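Deoxycytidylate deaminase (Cyanophage S-TIM5, PDB 4P9E) probably catalyses the zinc-dependent hydrolytic deamination of dCMP to dUMP. Local coordinates at residues 10-18 / 31-40; 86-97 / 108-118. All blocks are in the same frame, centred on the assembly; numbering follows the deposited sequence.

Contact 1 of 2, residues 10-18 / 31-40; sequences EAYMKTAEL and GAIVVKNGSI
A16 and G31 bring helix 10-18 and strand 31-36 together, with the two axes 6.3 Å apart at their closest and their directions at 134°. The backbones come nearest at this end, where the CA of G31 makes a CA-H...O contact of 3.3 Å with A16 O. No hydrogen bond joins the segments. Y12 makes the largest side-chain contact. V35 CG2 sits over the centre of its ring, 3.8 Å from the centroid, in a CH-pi contact. V35 CG1 lies 3.7 Å from Y12 CZ, near the phenol end. I40 CG1 approaches the same ring obliquely, its side chain running in the opposite direction to that of Y12. This is helix 6-20 packed on the mixed sheet of the deaminase fold, against the hairpin of strands 31-36 and 39-45. A type I' turn from K36 to S39 closes that hairpin. I33 fills the middle of the contact. Its CG1 is anti to its own carbonyl carbon (chi1 -78°) and rests 3.7 Å from A16 N. Its CD1 meets T15 CG2 at 3.7 Å. The hydroxyl of T15 turns back into the helix, where OG1 donates to A11 O. L18 of the second subunit packs on T15.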
loop_
_atom_site.group_PDB
_atom_site.type_symbol
_atom_site.label_atom_id
_atom_site.label_comp_id
_atom_site.label_asym_id
_atom_site.label_seq_id
_atom_site.Cartn_x
_atom_site.Cartn_y
_atom_site.Cartn_z
ATOM N N GLU A 10 24.916 13.458 -4.435
ATOM C CA GLU A 10 24.930 14.820 -4.930
ATOM C C GLU A 10 23.740 15.122 -5.836
ATOM O O GLU A 10 23.191 16.220 -5.787
ATOM C CB GLU A 10 26.250 15.102 -5.658
ATOM C CG GLU A 10 26.404 16.514 -6.229
ATOM C CD GLU A 10 26.518 17.611 -5.163
ATOM O OE1 GLU A 10 26.973 17.320 -4.027
ATOM O OE2 GLU A 10 26.148 18.773 -5.482
ATOM N N ALA A 11 23.338 14.157 -6.655
ATOM C CA ALA A 11 22.172 14.341 -7.518
ATOM C C ALA A 11 20.902 14.572 -6.696
ATOM O O ALA A 11 20.040 15.358 -7.082
ATOM C CB ALA A 11 21.997 13.165 -8.461
ATOM N N TYR A 12 20.809 13.895 -5.557
ATOM C CA TYR A 12 19.712 14.116 -4.622
ATOM C C TYR A 12 19.711 15.536 -4.079
ATOM O O TYR A 12 18.686 16.209 -4.096
ATOM C CB TYR A 12 19.770 13.115 -3.470
ATOM C CG TYR A 12 19.430 11.710 -3.895
ATOM C CD1 TYR A 12 18.432 11.477 -4.824
ATOM C CD2 TYR A 12 20.114 10.614 -3.373
ATOM C CE1 TYR A 12 18.109 10.201 -5.210
ATOM C CE2 TYR A 12 19.800 9.322 -3.757
ATOM C CZ TYR A 12 18.800 9.122 -4.681
ATOM O OH TYR A 12 18.477 7.843 -5.082
ATOM N N MET A 13 20.864 15.990 -3.604
ATOM C CA MET A 13 20.952 17.336 -3.062
ATOM C C MET A 13 20.648 18.369 -4.127
ATOM O O MET A 13 19.967 19.350 -3.867
ATOM C CB MET A 13 22.319 17.612 -2.440
ATOM C CG MET A 13 22.359 18.881 -1.609
ATOM S SD MET A 13 21.078 18.943 -0.334
ATOM C CE MET A 13 21.798 18.010 1.011
ATOM N N LYS A 14 21.123 18.151 -5.336
ATOM C CA LYS A 14 20.832 19.113 -6.387
ATOM C C LYS A 14 19.355 19.153 -6.768
ATOM O O LYS A 14 18.875 20.149 -7.298
ATOM C CB LYS A 14 21.705 18.859 -7.611
ATOM C CG LYS A 14 23.085 19.468 -7.488
ATOM C CD LYS A 14 23.781 19.488 -8.831
ATOM C CE LYS A 14 25.297 19.354 -8.686
ATOM N NZ LYS A 14 25.934 18.859 -9.953
ATOM N N THR A 15 18.643 18.071 -6.489
ATOM C CA THR A 15 17.232 17.988 -6.806
ATOM C C THR A 15 16.471 18.782 -5.769
ATOM O O THR A 15 15.606 19.590 -6.094
ATOM C CB THR A 15 16.749 16.529 -6.817
ATOM O OG1 THR A 15 17.448 15.803 -7.835
ATOM C CG2 THR A 15 15.237 16.447 -7.085
ATOM N N ALA A 16 16.809 18.553 -4.511
ATOM C CA ALA A 16 16.284 19.385 -3.447
ATOM C C ALA A 16 16.523 20.873 -3.773
ATOM O O ALA A 16 15.655 21.706 -3.538
ATOM C CB ALA A 16 16.916 19.006 -2.132
ATOM N N GLU A 17 17.689 21.194 -4.332
ATOM C CA GLU A 17 17.987 22.555 -4.766
ATOM C C GLU A 17 17.113 23.033 -5.916
ATOM O O GLU A 17 16.689 24.188 -5.930
ATOM C CB GLU A 17 19.444 22.691 -5.171
ATOM C CG GLU A 17 20.378 22.883 -4.011
ATOM C CD GLU A 17 21.833 22.796 -4.430
ATOM O OE1 GLU A 17 22.669 22.483 -3.564
ATOM O OE2 GLU A 17 22.149 23.044 -5.618
ATOM N N LEU A 18 16.871 22.162 -6.889
ATOM C CA LEU A 18 15.938 22.454 -7.978
ATOM C C LEU A 18 14.589 22.866 -7.425
ATOM O O LEU A 18 13.937 23.778 -7.936
ATOM C CB LEU A 18 15.720 21.212 -8.826
ATOM C CG LEU A 18 16.122 21.264 -10.284
ATOM C CD1 LEU A 18 17.492 21.897 -10.425
ATOM C CD2 LEU A 18 16.142 19.855 -10.821
ATOM N N GLY A 31 14.369 23.363 -0.139
ATOM C CA GLY A 31 13.843 22.204 -0.825
ATOM C C GLY A 31 14.126 20.972 -0.005
ATOM O O GLY A 31 15.115 20.920 0.706
ATOM N N ALA A 32 13.248 19.981 -0.087
ATOM C CA ALA A 32 13.503 18.688 0.552
ATOM C C ALA A 32 13.119 17.536 -0.382
ATOM O O ALA A 32 12.281 17.692 -1.258
ATOM C CB ALA A 32 12.775 18.576 1.900
ATOM N N ILE A 33 13.765 16.393 -0.181
ATOM C CA ILE A 33 13.601 15.192 -0.998
ATOM C C ILE A 33 13.644 13.987 -0.068
ATOM O O ILE A 33 14.572 13.859 0.719
ATOM C CB ILE A 33 14.756 15.070 -2.009
ATOM C CG1 ILE A 33 14.523 16.005 -3.179
ATOM C CG2 ILE A 33 14.861 13.690 -2.564
ATOM C CD1 ILE A 33 13.349 15.611 -4.012
ATOM N N VAL A 34 12.634 13.121 -0.138
ATOM C CA VAL A 34 12.680 11.854 0.590
ATOM C C VAL A 34 13.187 10.724 -0.305
ATOM O O VAL A 34 12.723 10.541 -1.429
ATOM C CB VAL A 34 11.329 11.498 1.267
ATOM C CG1 VAL A 34 11.377 10.095 1.854
ATOM C CG2 VAL A 34 11.023 12.500 2.376
ATOM N N VAL A 35 14.177 9.986 0.183
ATOM C CA VAL A 35 14.722 8.870 -0.575
ATOM C C VAL A 35 14.686 7.592 0.245
ATOM O O VAL A 35 15.017 7.589 1.423
ATOM C CB VAL A 35 16.159 9.150 -1.059
ATOM C CG1 VAL A 35 16.677 7.979 -1.877
ATOM C CG2 VAL A 35 16.198 10.433 -1.876
ATOM N N LYS A 36 14.260 6.506 -0.381
ATOM C CA LYS A 36 14.244 5.207 0.274
ATOM C C LYS A 36 14.407 4.114 -0.770
ATOM O O LYS A 36 13.819 4.181 -1.857
ATOM C CB LYS A 36 12.942 5.039 1.042
ATOM C CG LYS A 36 12.845 3.809 1.883
ATOM C CD LYS A 36 11.556 3.851 2.652
ATOM C CE LYS A 36 11.260 2.543 3.351
ATOM N NZ LYS A 36 9.840 2.493 3.833
ATOM N N ASN A 37 15.225 3.116 -0.441
ATOM C CA ASN A 37 15.478 1.984 -1.335
ATOM C C ASN A 37 15.810 2.373 -2.774
ATOM O O ASN A 37 15.328 1.754 -3.715
ATOM C CB ASN A 37 14.283 1.039 -1.344
ATOM C CG ASN A 37 13.860 0.619 0.051
ATOM O OD1 ASN A 37 14.671 0.594 0.981
ATOM N ND2 ASN A 37 12.581 0.295 0.207
ATOM N N GLY A 38 16.624 3.407 -2.937
ATOM C CA GLY A 38 17.046 3.842 -4.256
ATOM C C GLY A 38 16.003 4.615 -5.036
ATOM O O GLY A 38 16.102 4.755 -6.244
ATOM N N SER A 39 15.004 5.132 -4.348
ATOM C CA SER A 39 13.947 5.829 -5.031
ATOM C C SER A 39 13.490 7.094 -4.296
ATOM O O SER A 39 13.283 7.079 -3.078
ATOM C CB SER A 39 12.780 4.873 -5.225
ATOM O OG SER A 39 11.700 5.533 -5.853
ATOM N N ILE A 40 13.336 8.186 -5.041
ATOM C CA ILE A 40 12.677 9.378 -4.513
ATOM C C ILE A 40 11.210 9.060 -4.256
ATOM O O ILE A 40 10.557 8.458 -5.094
ATOM C CB ILE A 40 12.739 10.556 -5.508
ATOM C CG1 ILE A 40 14.177 10.858 -5.891
ATOM C CG2 ILE A 40 12.080 11.799 -4.925
ATOM C CD1 ILE A 40 14.280 11.931 -6.933
#

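Contact 2 of 2, residues 86-97 / 108-118; sequences IDGSELFCTHSP and AGVKKVYYRNE
E90-C93 and K112-Y115 run as neighbouring parallel strands, their axes 4.7 Å apart and 15° from parallel. L91 takes a bond from Y114 N to its O and gives one from its N to K112 O. C93 N continues the ladder to Y114 O at 2.8 Å. Further along, past the corner at T94, S96 N bonds to N117 O. F92 and Y114 both hold CG anti to the carbonyl carbon (chi1 -69° for F92), which sets the rings side by side. They form an offset stack, with centroids 4.4 Å apart and planes 3° apart. K112 CE covers the opposite face of the Y114 ring, and K112 NZ goes on to a salt bridge with E136. On the other sheet face, L91 CB meets V113 CG2 at 4.0 Å. S96 CB lies over the Y115 ring, 4.2 Å from its centroid, in a CH-pi contact. At the other end, G88 N bonds to G109 O at 2.8 Å, and I86 CG2 packs on A108 CB at 3.6 Å. G109 ends the preceding helix in a Schellman motif. Helix 99-107 links the strands in a beta-alpha-beta unit of the deaminase fold. The chain after H95 brings P97 beside E72, the predicted proton donor, and leads to the zinc ligands C98 and C101.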
loop_
_atom_site.group_PDB
_atom_site.type_symbol
_atom_site.label_atom_id
_atom_site.label_comp_id
_atom_site.label_asym_id
_atom_site.label_seq_id
_atom_site.Cartn_x
_atom_site.Cartn_y
_atom_site.Cartn_z
ATOM N N ILE A 86 7.396 6.287 5.420
ATOM C CA ILE A 86 8.516 7.208 5.524
ATOM C C ILE A 86 9.628 6.605 6.400
ATOM O O ILE A 86 10.779 7.042 6.361
ATOM C CB ILE A 86 8.063 8.591 6.054
ATOM C CG1 ILE A 86 9.137 9.646 5.778
ATOM C CG2 ILE A 86 7.710 8.533 7.524
ATOM C CD1 ILE A 86 8.794 11.012 6.273
ATOM N N ASP A 87 9.265 5.581 7.169
ATOM C CA ASP A 87 10.183 4.906 8.072
ATOM C C ASP A 87 11.358 4.278 7.321
ATOM O O ASP A 87 11.155 3.545 6.358
ATOM C CB ASP A 87 9.427 3.816 8.820
ATOM C CG ASP A 87 10.072 3.443 10.149
ATOM O OD1 ASP A 87 11.089 4.060 10.528
ATOM O OD2 ASP A 87 9.549 2.535 10.827
ATOM N N GLY A 88 12.581 4.581 7.758
ATOM C CA GLY A 88 13.780 4.038 7.144
ATOM C C GLY A 88 14.279 4.809 5.937
ATOM O O GLY A 88 15.287 4.463 5.336
ATOM N N SER A 89 13.573 5.864 5.575
ATOM C CA SER A 89 14.000 6.700 4.470
ATOM C C SER A 89 15.064 7.689 4.915
ATOM O O SER A 89 15.405 7.768 6.100
ATOM C CB SER A 89 12.818 7.482 3.920
ATOM O OG SER A 89 12.416 8.466 4.856
ATOM N N GLU A 90 15.571 8.448 3.952
ATOM C CA GLU A 90 16.495 9.537 4.232
ATOM C C GLU A 90 15.984 10.845 3.672
ATOM O O GLU A 90 15.343 10.884 2.630
ATOM C CB GLU A 90 17.844 9.245 3.621
ATOM C CG GLU A 90 18.153 7.772 3.611
ATOM C CD GLU A 90 19.621 7.508 3.543
ATOM O OE1 GLU A 90 20.167 7.471 2.423
ATOM O OE2 GLU A 90 20.219 7.357 4.620
ATOM N N LEU A 91 16.283 11.921 4.373
ATOM C CA LEU A 91 15.866 13.233 3.950
ATOM C C LEU A 91 17.044 14.030 3.382
ATOM O O LEU A 91 18.030 14.232 4.079
ATOM C CB LEU A 91 15.314 13.949 5.163
ATOM C CG LEU A 91 14.720 15.316 4.892
ATOM C CD1 LEU A 91 13.576 15.176 3.897
ATOM C CD2 LEU A 91 14.252 15.892 6.205
ATOM N N PHE A 92 16.961 14.465 2.126
ATOM C CA PHE A 92 17.908 15.460 1.618
ATOM C C PHE A 92 17.255 16.825 1.644
ATOM O O PHE A 92 16.284 17.072 0.947
ATOM C CB PHE A 92 18.359 15.168 0.196
ATOM C CG PHE A 92 19.211 13.961 0.075
ATOM C CD1 PHE A 92 20.579 14.080 -0.071
ATOM C CD2 PHE A 92 18.656 12.694 0.117
ATOM C CE1 PHE A 92 21.364 12.954 -0.179
ATOM C CE2 PHE A 92 19.447 11.580 0.014
ATOM C CZ PHE A 92 20.794 11.710 -0.133
ATOM N N CYS A 93 17.791 17.724 2.448
ATOM C CA CYS A 93 17.257 19.059 2.478
ATOM C C CYS A 93 18.349 20.092 2.118
ATOM O O CYS A 93 19.531 19.860 2.359
ATOM C CB CYS A 93 16.629 19.317 3.853
ATOM S SG CYS A 93 15.489 20.734 3.880
ATOM N N THR A 94 17.967 21.204 1.504
ATOM C CA THR A 94 18.917 22.293 1.291
ATOM C C THR A 94 19.370 22.897 2.614
ATOM O O THR A 94 20.489 23.362 2.733
ATOM C CB THR A 94 18.345 23.426 0.410
ATOM O OG1 THR A 94 17.100 23.882 0.944
ATOM C CG2 THR A 94 18.136 22.955 -1.014
ATOM N N HIS A 95 18.500 22.879 3.612
ATOM C CA HIS A 95 18.840 23.462 4.895
ATOM C C HIS A 95 18.700 22.506 6.054
ATOM O O HIS A 95 17.877 21.605 6.017
ATOM C CB HIS A 95 17.995 24.694 5.158
ATOM C CG HIS A 95 18.274 25.818 4.213
ATOM N ND1 HIS A 95 17.892 25.782 2.889
ATOM C CD2 HIS A 95 18.925 26.986 4.394
ATOM C CE1 HIS A 95 18.283 26.897 2.298
ATOM N NE2 HIS A 95 18.904 27.649 3.186
ATOM N N SER A 96 19.552 22.700 7.058
ATOM C CA SER A 96 19.380 22.128 8.382
ATOM C C SER A 96 17.939 22.413 8.816
ATOM O O SER A 96 17.428 23.494 8.546
ATOM C CB SER A 96 20.415 22.757 9.335
ATOM O OG SER A 96 19.930 22.958 10.658
ATOM N N PRO A 97 17.251 21.427 9.424
ATOM C CA PRO A 97 15.858 21.665 9.821
ATOM C C PRO A 97 15.662 22.354 11.170
ATOM O O PRO A 97 16.472 22.213 12.076
ATOM C CB PRO A 97 15.251 20.259 9.853
ATOM C CG PRO A 97 16.387 19.376 10.073
ATOM C CD PRO A 97 17.559 19.991 9.383
ATOM N N ALA A 108 9.170 10.143 12.737
ATOM C CA ALA A 108 8.777 9.508 11.481
ATOM C C ALA A 108 9.648 8.311 11.118
ATOM O O ALA A 108 9.353 7.577 10.182
ATOM C CB ALA A 108 8.786 10.528 10.356
ATOM N N GLY A 109 10.726 8.124 11.865
ATOM C CA GLY A 109 11.659 7.049 11.598
ATOM C C GLY A 109 12.596 7.363 10.452
ATOM O O GLY A 109 13.126 6.454 9.809
ATOM N N VAL A 110 12.775 8.648 10.167
ATOM C CA VAL A 110 13.756 9.061 9.178
ATOM C C VAL A 110 15.130 8.639 9.688
ATOM O O VAL A 110 15.509 8.946 10.806
ATOM C CB VAL A 110 13.674 10.561 8.900
ATOM C CG1 VAL A 110 14.875 11.052 8.124
ATOM C CG2 VAL A 110 12.399 10.864 8.132
ATOM N N LYS A 111 15.844 7.888 8.865
ATOM C CA LYS A 111 17.092 7.264 9.256
ATOM C C LYS A 111 18.203 8.313 9.380
ATOM O O LYS A 111 18.937 8.362 10.369
ATOM C CB LYS A 111 17.447 6.211 8.207
ATOM C CG LYS A 111 18.746 5.484 8.435
ATOM C CD LYS A 111 18.897 4.341 7.442
ATOM C CE LYS A 111 18.765 4.824 5.995
ATOM N NZ LYS A 111 18.717 3.697 5.000
ATOM N N LYS A 112 18.306 9.163 8.365
ATOM C CA LYS A 112 19.353 10.158 8.319
ATOM C C LYS A 112 18.905 11.396 7.538
ATOM O O LYS A 112 18.129 11.300 6.596
ATOM C CB LYS A 112 20.602 9.540 7.688
ATOM C CG LYS A 112 21.711 10.515 7.376
ATOM C CD LYS A 112 22.805 9.807 6.630
ATOM C CE LYS A 112 24.106 10.592 6.631
ATOM N NZ LYS A 112 25.076 9.868 5.785
ATOM N N VAL A 113 19.396 12.556 7.951
ATOM C CA VAL A 113 19.205 13.800 7.215
ATOM C C VAL A 113 20.531 14.346 6.620
ATOM O O VAL A 113 21.512 14.524 7.334
ATOM C CB VAL A 113 18.551 14.894 8.112
ATOM C CG1 VAL A 113 18.406 16.208 7.345
ATOM C CG2 VAL A 113 17.196 14.430 8.649
ATOM N N TYR A 114 20.545 14.587 5.311
ATOM C CA TYR A 114 21.629 15.295 4.633
ATOM C C TYR A 114 21.201 16.746 4.384
ATOM O O TYR A 114 20.129 16.989 3.826
ATOM C CB TYR A 114 21.932 14.657 3.275
ATOM C CG TYR A 114 22.393 13.220 3.287
ATOM C CD1 TYR A 114 23.733 12.901 3.172
ATOM C CD2 TYR A 114 21.478 12.169 3.370
ATOM C CE1 TYR A 114 24.159 11.571 3.169
ATOM C CE2 TYR A 114 21.894 10.835 3.371
ATOM C CZ TYR A 114 23.232 10.548 3.267
ATOM O OH TYR A 114 23.651 9.240 3.268
ATOM N N TYR A 115 22.023 17.708 4.792
ATOM C CA TYR A 115 21.758 19.120 4.467
ATOM C C TYR A 115 22.937 19.828 3.812
ATOM O O TYR A 115 24.100 19.446 4.003
ATOM C CB TYR A 115 21.315 19.907 5.689
ATOM C CG TYR A 115 22.400 20.104 6.713
ATOM C CD1 TYR A 115 23.170 21.259 6.719
ATOM C CD2 TYR A 115 22.648 19.145 7.689
ATOM C CE1 TYR A 115 24.157 21.456 7.658
ATOM C CE2 TYR A 115 23.643 19.330 8.626
ATOM C CZ TYR A 115 24.395 20.492 8.611
ATOM O OH TYR A 115 25.394 20.692 9.547
ATOM N N ARG A 116 22.647 20.790 2.945
ATOM C CA ARG A 116 23.697 21.611 2.361
ATOM C C ARG A 116 24.064 22.830 3.190
ATOM O O ARG A 116 25.229 23.179 3.297
ATOM C CB ARG A 116 23.335 22.044 0.947
ATOM C CG ARG A 116 24.486 22.675 0.202
ATOM C CD ARG A 116 24.572 22.167 -1.212
ATOM N NE ARG A 116 25.481 21.040 -1.337
ATOM C CZ ARG A 116 25.571 20.279 -2.416
ATOM N NH1 ARG A 116 24.806 20.525 -3.464
ATOM N NH2 ARG A 116 26.425 19.272 -2.448
ATOM N N ASN A 117 23.058 23.501 3.738
ATOM C CA ASN A 117 23.263 24.768 4.433
ATOM C C ASN A 117 22.846 24.755 5.885
ATOM O O ASN A 117 21.738 24.362 6.213
ATOM C CB ASN A 117 22.502 25.881 3.725
ATOM C CG ASN A 117 23.019 26.138 2.345
ATOM O OD1 ASN A 117 22.386 25.777 1.358
ATOM N ND2 ASN A 117 24.184 26.757 2.259
ATOM N N GLU A 118 23.731 25.217 6.754
ATOM C CA GLU A 118 23.405 25.276 8.164
ATOM C C GLU A 118 22.289 26.277 8.387
ATOM O O GLU A 118 22.345 27.403 7.904
ATOM C CB GLU A 118 24.631 25.691 8.968
ATOM C CG GLU A 118 24.723 25.053 10.330
ATOM C CD GLU A 118 26.129 25.061 10.872
ATOM O OE1 GLU A 118 26.404 25.841 11.802
ATOM O OE2 GLU A 118 26.962 24.290 10.364
#

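Overall arrangement
Contacts 1 and 2 meet in one sheet, where strands 31-36 and 90-93 are antiparallel neighbours. Their centres lie about 10 Å apart. Contact 1 is buried and joins a helix to the sheet by apolar packing. Contact 2 is partly buried and joins two strands, mainly by backbone hydrogen bonds, with exposed residues, such as D87 and K111, toward its ends. The rings of Y12 and F92 meet, so F92 and Y114 of contact 2 share with Y12 the sheet face under helix 6-20. Salt bridges from R116 to E10 and E17 tie the same helix to contact 2. The subunit neighbours differ: the second subunit reaches contact 1, and the third reaches the I86 end of contact 2.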